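Local coordinates for protein uroporphyrin-III C-methyltransferase (PDB 1VE2) that probably methylates uroporphyrinogen III with S-adenosyl-L-methionine as methyl donor, a step in the biosynthesis of modified tetrapyrroles, at residues A82-R94 / P108-G120. Numbering follows the deposited sequence.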
ATOM      1  N   ALA A  82     -20.617   0.448  -7.645  1.00 21.36           N
ATOM      2  CA  ALA A  82     -19.204   0.461  -7.316  1.00 21.49           C
ATOM      3  C   ALA A  82     -18.364   1.100  -8.400  1.00 20.37           C
ATOM      4  O   ALA A  82     -18.664   0.989  -9.589  1.00 21.82           O
ATOM      5  CB  ALA A  82     -18.708  -0.964  -7.065  1.00 22.36           C
ATOM      6  N   ARG A  83     -17.321   1.785  -7.956  1.00 17.69           N
ATOM      7  CA  ARG A  83     -16.342   2.407  -8.831  1.00 18.22           C
ATOM      8  C   ARG A  83     -15.157   1.460  -8.604  1.00 18.96           C
ATOM      9  O   ARG A  83     -14.647   1.364  -7.487  1.00 20.05           O
ATOM     10  CB  ARG A  83     -16.008   3.818  -8.329  1.00 17.83           C
ATOM     11  CG  ARG A  83     -14.853   4.503  -9.043  1.00 19.84           C
ATOM     12  CD  ARG A  83     -15.225   5.001 -10.429  1.00 18.40           C
ATOM     13  NE  ARG A  83     -14.078   5.628 -11.072  1.00 20.19           N
ATOM     14  CZ  ARG A  83     -13.228   5.007 -11.882  1.00 22.55           C
ATOM     15  NH1 ARG A  83     -13.393   3.723 -12.175  1.00 25.14           N
ATOM     16  NH2 ARG A  83     -12.186   5.667 -12.380  1.00 22.78           N
ATOM     17  N   LEU A  84     -14.740   0.745  -9.645  1.00 17.88           N
ATOM     18  CA  LEU A  84     -13.638  -0.215  -9.527  1.00 18.24           C
ATOM     19  C   LEU A  84     -12.386   0.370 -10.161  1.00 18.65           C
ATOM     20  O   LEU A  84     -12.368   0.685 -11.354  1.00 19.85           O
ATOM     21  CB  LEU A  84     -14.017  -1.537 -10.201  1.00 15.99           C
ATOM     22  CG  LEU A  84     -13.027  -2.708 -10.082  1.00 17.43           C
ATOM     23  CD1 LEU A  84     -12.821  -3.104  -8.603  1.00 16.97           C
ATOM     24  CD2 LEU A  84     -13.585  -3.894 -10.869  1.00 16.59           C
ATOM     25  N   LYS A  85     -11.341   0.503  -9.352  1.00 19.14           N
ATOM     26  CA  LYS A  85     -10.097   1.123  -9.786  1.00 21.64           C
ATOM     27  C   LYS A  85      -8.847   0.285  -9.528  1.00 20.77           C
ATOM     28  O   LYS A  85      -8.749  -0.419  -8.527  1.00 20.41           O
ATOM     29  CB  LYS A  85      -9.954   2.465  -9.059  1.00 25.43           C
ATOM     30  CG  LYS A  85     -11.295   3.005  -8.560  1.00 28.94           C
ATOM     31  CD  LYS A  85     -11.154   4.257  -7.703  1.00 32.21           C
ATOM     32  CE  LYS A  85     -10.634   5.435  -8.510  1.00 34.09           C
ATOM     33  NZ  LYS A  85     -10.610   6.666  -7.691  1.00 33.84           N
ATOM     34  N   GLY A  86      -7.881   0.379 -10.434  1.00 20.70           N
ATOM     35  CA  GLY A  86      -6.647  -0.361 -10.252  1.00 18.85           C
ATOM     36  C   GLY A  86      -5.961   0.070  -8.963  1.00 18.22           C
ATOM     37  O   GLY A  86      -6.066   1.233  -8.552  1.00 18.15           O
ATOM     38  N   GLY A  87      -5.276  -0.875  -8.322  1.00 18.18           N
ATOM     39  CA  GLY A  87      -4.568  -0.603  -7.079  1.00 16.73           C
ATOM     40  C   GLY A  87      -5.519  -0.264  -5.946  1.00 15.98           C
ATOM     41  O   GLY A  87      -6.505  -0.958  -5.732  1.00 15.69           O
ATOM     42  N   ASP A  88      -5.204   0.798  -5.211  1.00 16.22           N
ATOM     43  CA  ASP A  88      -6.047   1.267  -4.113  1.00 15.83           C
ATOM     44  C   ASP A  88      -6.843   2.444  -4.694  1.00 16.82           C
ATOM     45  O   ASP A  88      -6.297   3.268  -5.429  1.00 18.42           O
ATOM     46  CB  ASP A  88      -5.181   1.718  -2.946  1.00 14.59           C
ATOM     47  CG  ASP A  88      -5.997   2.178  -1.771  1.00 16.41           C
ATOM     48  OD1 ASP A  88      -6.469   3.334  -1.789  1.00 16.67           O
ATOM     49  OD2 ASP A  88      -6.172   1.376  -0.834  1.00 15.59           O
ATOM     50  N   PRO A  89      -8.135   2.545  -4.364  1.00 16.85           N
ATOM     51  CA  PRO A  89      -8.963   3.627  -4.896  1.00 18.75           C
ATOM     52  C   PRO A  89      -8.616   5.057  -4.506  1.00 19.52           C
ATOM     53  O   PRO A  89      -9.074   5.998  -5.153  1.00 22.61           O
ATOM     54  CB  PRO A  89     -10.366   3.234  -4.440  1.00 17.76           C
ATOM     55  CG  PRO A  89     -10.110   2.641  -3.102  1.00 17.49           C
ATOM     56  CD  PRO A  89      -8.864   1.789  -3.326  1.00 18.09           C
ATOM     57  N   MET A  90      -7.819   5.224  -3.459  1.00 18.42           N
ATOM     58  CA  MET A  90      -7.455   6.560  -3.000  1.00 20.25           C
ATOM     59  C   MET A  90      -6.049   7.008  -3.400  1.00 19.13           C
ATOM     60  O   MET A  90      -5.694   8.167  -3.212  1.00 22.16           O
ATOM     61  CB  MET A  90      -7.603   6.630  -1.479  1.00 20.50           C
ATOM     62  CG  MET A  90      -9.001   6.201  -0.994  1.00 22.91           C
ATOM     63  SD  MET A  90     -10.328   7.306  -1.591  1.00 28.73           S
ATOM     64  CE  MET A  90     -10.004   8.632  -0.580  1.00 18.91           C
ATOM     65  N   VAL A  91      -5.251   6.107  -3.960  1.00 18.26           N
ATOM     66  CA  VAL A  91      -3.891   6.474  -4.349  1.00 17.91           C
ATOM     67  C   VAL A  91      -3.877   6.996  -5.785  1.00 20.33           C
ATOM     68  O   VAL A  91      -3.958   6.224  -6.741  1.00 18.76           O
ATOM     69  CB  VAL A  91      -2.950   5.275  -4.201  1.00 18.19           C
ATOM     70  CG1 VAL A  91      -1.520   5.681  -4.531  1.00 20.52           C
ATOM     71  CG2 VAL A  91      -3.028   4.764  -2.785  1.00 18.53           C
ATOM     72  N   PHE A  92      -3.764   8.315  -5.915  1.00 20.64           N
ATOM     73  CA  PHE A  92      -3.801   8.974  -7.215  1.00 23.45           C
ATOM     74  C   PHE A  92      -5.150   8.561  -7.846  1.00 25.00           C
ATOM     75  O   PHE A  92      -6.040   8.088  -7.137  1.00 25.07           O
ATOM     76  CB  PHE A  92      -2.585   8.542  -8.053  1.00 21.63           C
ATOM     77  CG  PHE A  92      -1.258   8.998  -7.477  1.00 21.49           C
ATOM     78  CD1 PHE A  92      -0.935  10.355  -7.417  1.00 21.46           C
ATOM     79  CD2 PHE A  92      -0.354   8.080  -6.954  1.00 19.55           C
ATOM     80  CE1 PHE A  92       0.264  10.788  -6.840  1.00 21.31           C
ATOM     81  CE2 PHE A  92       0.850   8.498  -6.373  1.00 20.07           C
ATOM     82  CZ  PHE A  92       1.161   9.859  -6.315  1.00 21.06           C
ATOM     83  N   GLY A  93      -5.334   8.763  -9.146  1.00 27.66           N
ATOM     84  CA  GLY A  93      -6.596   8.366  -9.772  1.00 26.34           C
ATOM     85  C   GLY A  93      -7.891   9.053  -9.331  1.00 25.60           C
ATOM     86  O   GLY A  93      -8.975   8.467  -9.424  1.00 26.25           O
ATOM     87  N   ARG A  94      -7.775  10.289  -8.857  1.00 22.82           N
ATOM     88  CA  ARG A  94      -8.905  11.108  -8.411  1.00 20.56           C
ATOM     89  C   ARG A  94      -9.880  10.477  -7.422  1.00 19.44           C
ATOM     90  O   ARG A  94     -11.021  10.906  -7.317  1.00 15.59           O
ATOM     91  CB  ARG A  94      -9.676  11.658  -9.623  1.00 22.68           C
ATOM     92  CG  ARG A  94      -8.808  12.537 -10.544  1.00 26.62           C
ATOM     93  CD  ARG A  94      -9.632  13.514 -11.402  1.00 28.27           C
ATOM     94  NE  ARG A  94      -8.763  14.417 -12.160  1.00 32.01           N
ATOM     95  CZ  ARG A  94      -8.077  14.066 -13.246  1.00 34.12           C
ATOM     96  NH1 ARG A  94      -7.301  14.952 -13.858  1.00 34.55           N
ATOM     97  NH2 ARG A  94      -8.181  12.838 -13.738  1.00 33.69           N
ATOM     98  N   PRO A 108     -24.464   8.093   0.463  1.00 23.72           N
ATOM     99  CA  PRO A 108     -23.735   7.167   1.335  1.00 22.98           C
ATOM    100  C   PRO A 108     -22.646   6.456   0.528  1.00 20.98           C
ATOM    101  O   PRO A 108     -22.883   6.034  -0.605  1.00 19.99           O
ATOM    102  CB  PRO A 108     -24.830   6.205   1.808  1.00 24.70           C
ATOM    103  CG  PRO A 108     -26.062   7.066   1.796  1.00 26.03           C
ATOM    104  CD  PRO A 108     -25.910   7.812   0.484  1.00 24.99           C
ATOM    105  N   PHE A 109     -21.446   6.346   1.092  1.00 21.64           N
ATOM    106  CA  PHE A 109     -20.361   5.669   0.384  1.00 19.85           C
ATOM    107  C   PHE A 109     -19.356   5.042   1.338  1.00 20.14           C
ATOM    108  O   PHE A 109     -19.257   5.433   2.502  1.00 21.07           O
ATOM    109  CB  PHE A 109     -19.640   6.649  -0.556  1.00 19.61           C
ATOM    110  CG  PHE A 109     -18.735   7.618   0.150  1.00 20.31           C
ATOM    111  CD1 PHE A 109     -17.383   7.322   0.332  1.00 20.49           C
ATOM    112  CD2 PHE A 109     -19.235   8.812   0.659  1.00 19.88           C
ATOM    113  CE1 PHE A 109     -16.537   8.209   1.017  1.00 20.07           C
ATOM    114  CE2 PHE A 109     -18.400   9.706   1.346  1.00 21.84           C
ATOM    115  CZ  PHE A 109     -17.047   9.396   1.523  1.00 22.06           C
ATOM    116  N   GLU A 110     -18.628   4.049   0.837  1.00 18.62           N
ATOM    117  CA  GLU A 110     -17.592   3.374   1.602  1.00 18.20           C
ATOM    118  C   GLU A 110     -16.422   3.160   0.665  1.00 17.40           C
ATOM    119  O   GLU A 110     -16.611   2.976  -0.542  1.00 16.45           O
ATOM    120  CB  GLU A 110     -18.056   2.010   2.121  1.00 21.31           C
ATOM    121  CG  GLU A 110     -19.151   2.064   3.149  1.00 26.06           C
ATOM    122  CD  GLU A 110     -19.417   0.710   3.791  1.00 28.58           C
ATOM    123  OE1 GLU A 110     -20.473   0.567   4.441  1.00 29.11           O
ATOM    124  OE2 GLU A 110     -18.574  -0.205   3.655  1.00 26.60           O
ATOM    125  N   VAL A 111     -15.216   3.181   1.217  1.00 15.07           N
ATOM    126  CA  VAL A 111     -14.021   2.969   0.411  1.00 14.97           C
ATOM    127  C   VAL A 111     -13.433   1.621   0.817  1.00 16.14           C
ATOM    128  O   VAL A 111     -13.267   1.334   2.007  1.00 17.81           O
ATOM    129  CB  VAL A 111     -12.993   4.102   0.630  1.00 15.16           C
ATOM    130  CG1 VAL A 111     -11.738   3.851  -0.205  1.00 13.98           C
ATOM    131  CG2 VAL A 111     -13.636   5.445   0.251  1.00 18.37           C
ATOM    132  N   VAL A 112     -13.147   0.797  -0.184  1.00 13.54           N
ATOM    133  CA  VAL A 112     -12.610  -0.541   0.012  1.00 14.38           C
ATOM    134  C   VAL A 112     -11.174  -0.573  -0.489  1.00 13.93           C
ATOM    135  O   VAL A 112     -10.930  -0.559  -1.698  1.00 13.76           O
ATOM    136  CB  VAL A 112     -13.451  -1.561  -0.765  1.00 14.72           C
ATOM    137  CG1 VAL A 112     -12.911  -2.974  -0.555  1.00 14.45           C
ATOM    138  CG2 VAL A 112     -14.900  -1.461  -0.321  1.00 16.85           C
ATOM    139  N   PRO A 113     -10.203  -0.597   0.440  1.00 15.65           N
ATOM    140  CA  PRO A 113      -8.763  -0.625   0.157  1.00 16.20           C
ATOM    141  C   PRO A 113      -8.338  -1.761  -0.759  1.00 16.45           C
ATOM    142  O   PRO A 113      -8.959  -2.823  -0.768  1.00 15.65           O
ATOM    143  CB  PRO A 113      -8.138  -0.784   1.544  1.00 18.00           C
ATOM    144  CG  PRO A 113      -9.107  -0.115   2.442  1.00 20.66           C
ATOM    145  CD  PRO A 113     -10.447  -0.566   1.895  1.00 17.26           C
ATOM    146  N   GLY A 114      -7.266  -1.532  -1.511  1.00 13.69           N
ATOM    147  CA  GLY A 114      -6.733  -2.554  -2.388  1.00 14.44           C
ATOM    148  C   GLY A 114      -5.215  -2.554  -2.301  1.00 13.52           C
ATOM    149  O   GLY A 114      -4.621  -1.573  -1.866  1.00 14.50           O
ATOM    150  N   VAL A 115      -4.582  -3.663  -2.667  1.00 14.32           N
ATOM    151  CA  VAL A 115      -3.120  -3.737  -2.664  1.00 16.47           C
ATOM    152  C   VAL A 115      -2.680  -2.762  -3.767  1.00 18.78           C
ATOM    153  O   VAL A 115      -3.096  -2.895  -4.916  1.00 20.03           O
ATOM    154  CB  VAL A 115      -2.654  -5.183  -2.993  1.00 18.76           C
ATOM    155  CG1 VAL A 115      -1.166  -5.217  -3.229  1.00 21.44           C
ATOM    156  CG2 VAL A 115      -3.015  -6.118  -1.819  1.00 18.33           C
ATOM    157  N   THR A 116      -1.849  -1.785  -3.415  1.00 18.69           N
ATOM    158  CA  THR A 116      -1.424  -0.759  -4.371  1.00 18.39           C
ATOM    159  C   THR A 116      -0.615  -1.206  -5.573  1.00 19.75           C
ATOM    160  O   THR A 116       0.100  -2.213  -5.534  1.00 20.76           O
ATOM    161  CB  THR A 116      -0.639   0.365  -3.673  1.00 16.91           C
ATOM    162  OG1 THR A 116       0.566  -0.173  -3.109  1.00 16.69           O
ATOM    163  CG2 THR A 116      -1.488   0.993  -2.583  1.00 15.39           C
ATOM    164  N   SER A 117      -0.747  -0.414  -6.636  1.00 21.13           N
ATOM    165  CA  SER A 117      -0.083  -0.627  -7.921  1.00 25.54           C
ATOM    166  C   SER A 117       1.422  -0.527  -7.807  1.00 27.38           C
ATOM    167  O   SER A 117       2.143  -1.096  -8.623  1.00 29.39           O
ATOM    168  CB  SER A 117      -0.561   0.415  -8.942  1.00 25.78           C
ATOM    169  OG  SER A 117      -1.960   0.335  -9.170  1.00 29.04           O
ATOM    170  N   ALA A 118       1.891   0.218  -6.808  1.00 26.04           N
ATOM    171  CA  ALA A 118       3.317   0.396  -6.593  1.00 27.27           C
ATOM    172  C   ALA A 118       3.792  -0.606  -5.551  1.00 27.29           C
ATOM    173  O   ALA A 118       4.185  -1.722  -5.888  1.00 26.45           O
ATOM    174  CB  ALA A 118       3.608   1.826  -6.129  1.00 27.10           C
ATOM    175  N   VAL A 119       3.724  -0.204  -4.284  1.00 24.54           N
ATOM    176  CA  VAL A 119       4.141  -1.031  -3.159  1.00 25.33           C
ATOM    177  C   VAL A 119       3.651  -2.478  -3.190  1.00 25.40           C
ATOM    178  O   VAL A 119       4.404  -3.407  -2.899  1.00 24.50           O
ATOM    179  CB  VAL A 119       3.694  -0.382  -1.824  1.00 27.50           C
ATOM    180  CG1 VAL A 119       4.045  -1.282  -0.654  1.00 28.09           C
ATOM    181  CG2 VAL A 119       4.363   0.985  -1.665  1.00 27.86           C
ATOM    182  N   GLY A 120       2.383  -2.668  -3.531  1.00 26.23           N
ATOM    183  CA  GLY A 120       1.832  -4.008  -3.577  1.00 24.75           C
ATOM    184  C   GLY A 120       2.500  -4.894  -4.610  1.00 24.17           C
ATOM    185  O   GLY A 120       2.794  -6.057  -4.337  1.00 23.34           O
TER
HETATM  186  O   HOH W   1      -4.225  -0.100   0.248  1.00 18.46           O
HETATM  187  O   HOH W   2      -2.503   2.137  -6.074  1.00 25.02           O
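A chi1 of -178° swings the Asp88 carboxylate away from its own N, so that OD2 reaches Gly114 N and Pro113 CA; Val111, with CG1 likewise opposite its own N (chi1 179°), sends that methyl against Pro89 and Met90. Gly114 N donates to Asp88 OD2 (3.2 Å), approaching from above the carboxylate plane, 44° out of it, though the N-H points nearly straight at the oxygen. A water gives one proton to the same OD2 and the other to Gly114 O, bridging two acceptors that do not bond each other. OD1 takes Met90 N (2.9 Å) in an Asx turn and also bonds Ser123 OG of the second subunit, so the buried carboxylate joins its own turn, the facing chain and the dimer partner. Replacing Asp88 by an alanine would probably leave Gly114 N without its acceptor, Met90 N without its Asx-turn bond and Ser123 OG of the second subunit without its mate. On one flank Pro89 CG and Val111 CG1 meet at 3.5 Å, and Met90 CG lies 3.7 Å from the same Val111 CG1. On the other, Thr116 CG2 rests on Asp88 CB (3.8 Å). The backbones come close at Gly87, whose CA makes a CH...O contact with Val115 O (3.5 Å); a side chain there would run into Ser117 OG. A second water accepts from Asp88 N and Ser117 N. Lys85 NZ bonds both Pro89 O and Gly93 O and pairs with Glu98. The contact thus joins two loops that follow strands 80-85 and 109-112, which flank strand 4-9 in the parallel sheet; the Gly-Gly-Asp-Pro loop is characteristic of the tetrapyrrole methylase fold, where in relatives it helps to form the S-adenosylmethionine site.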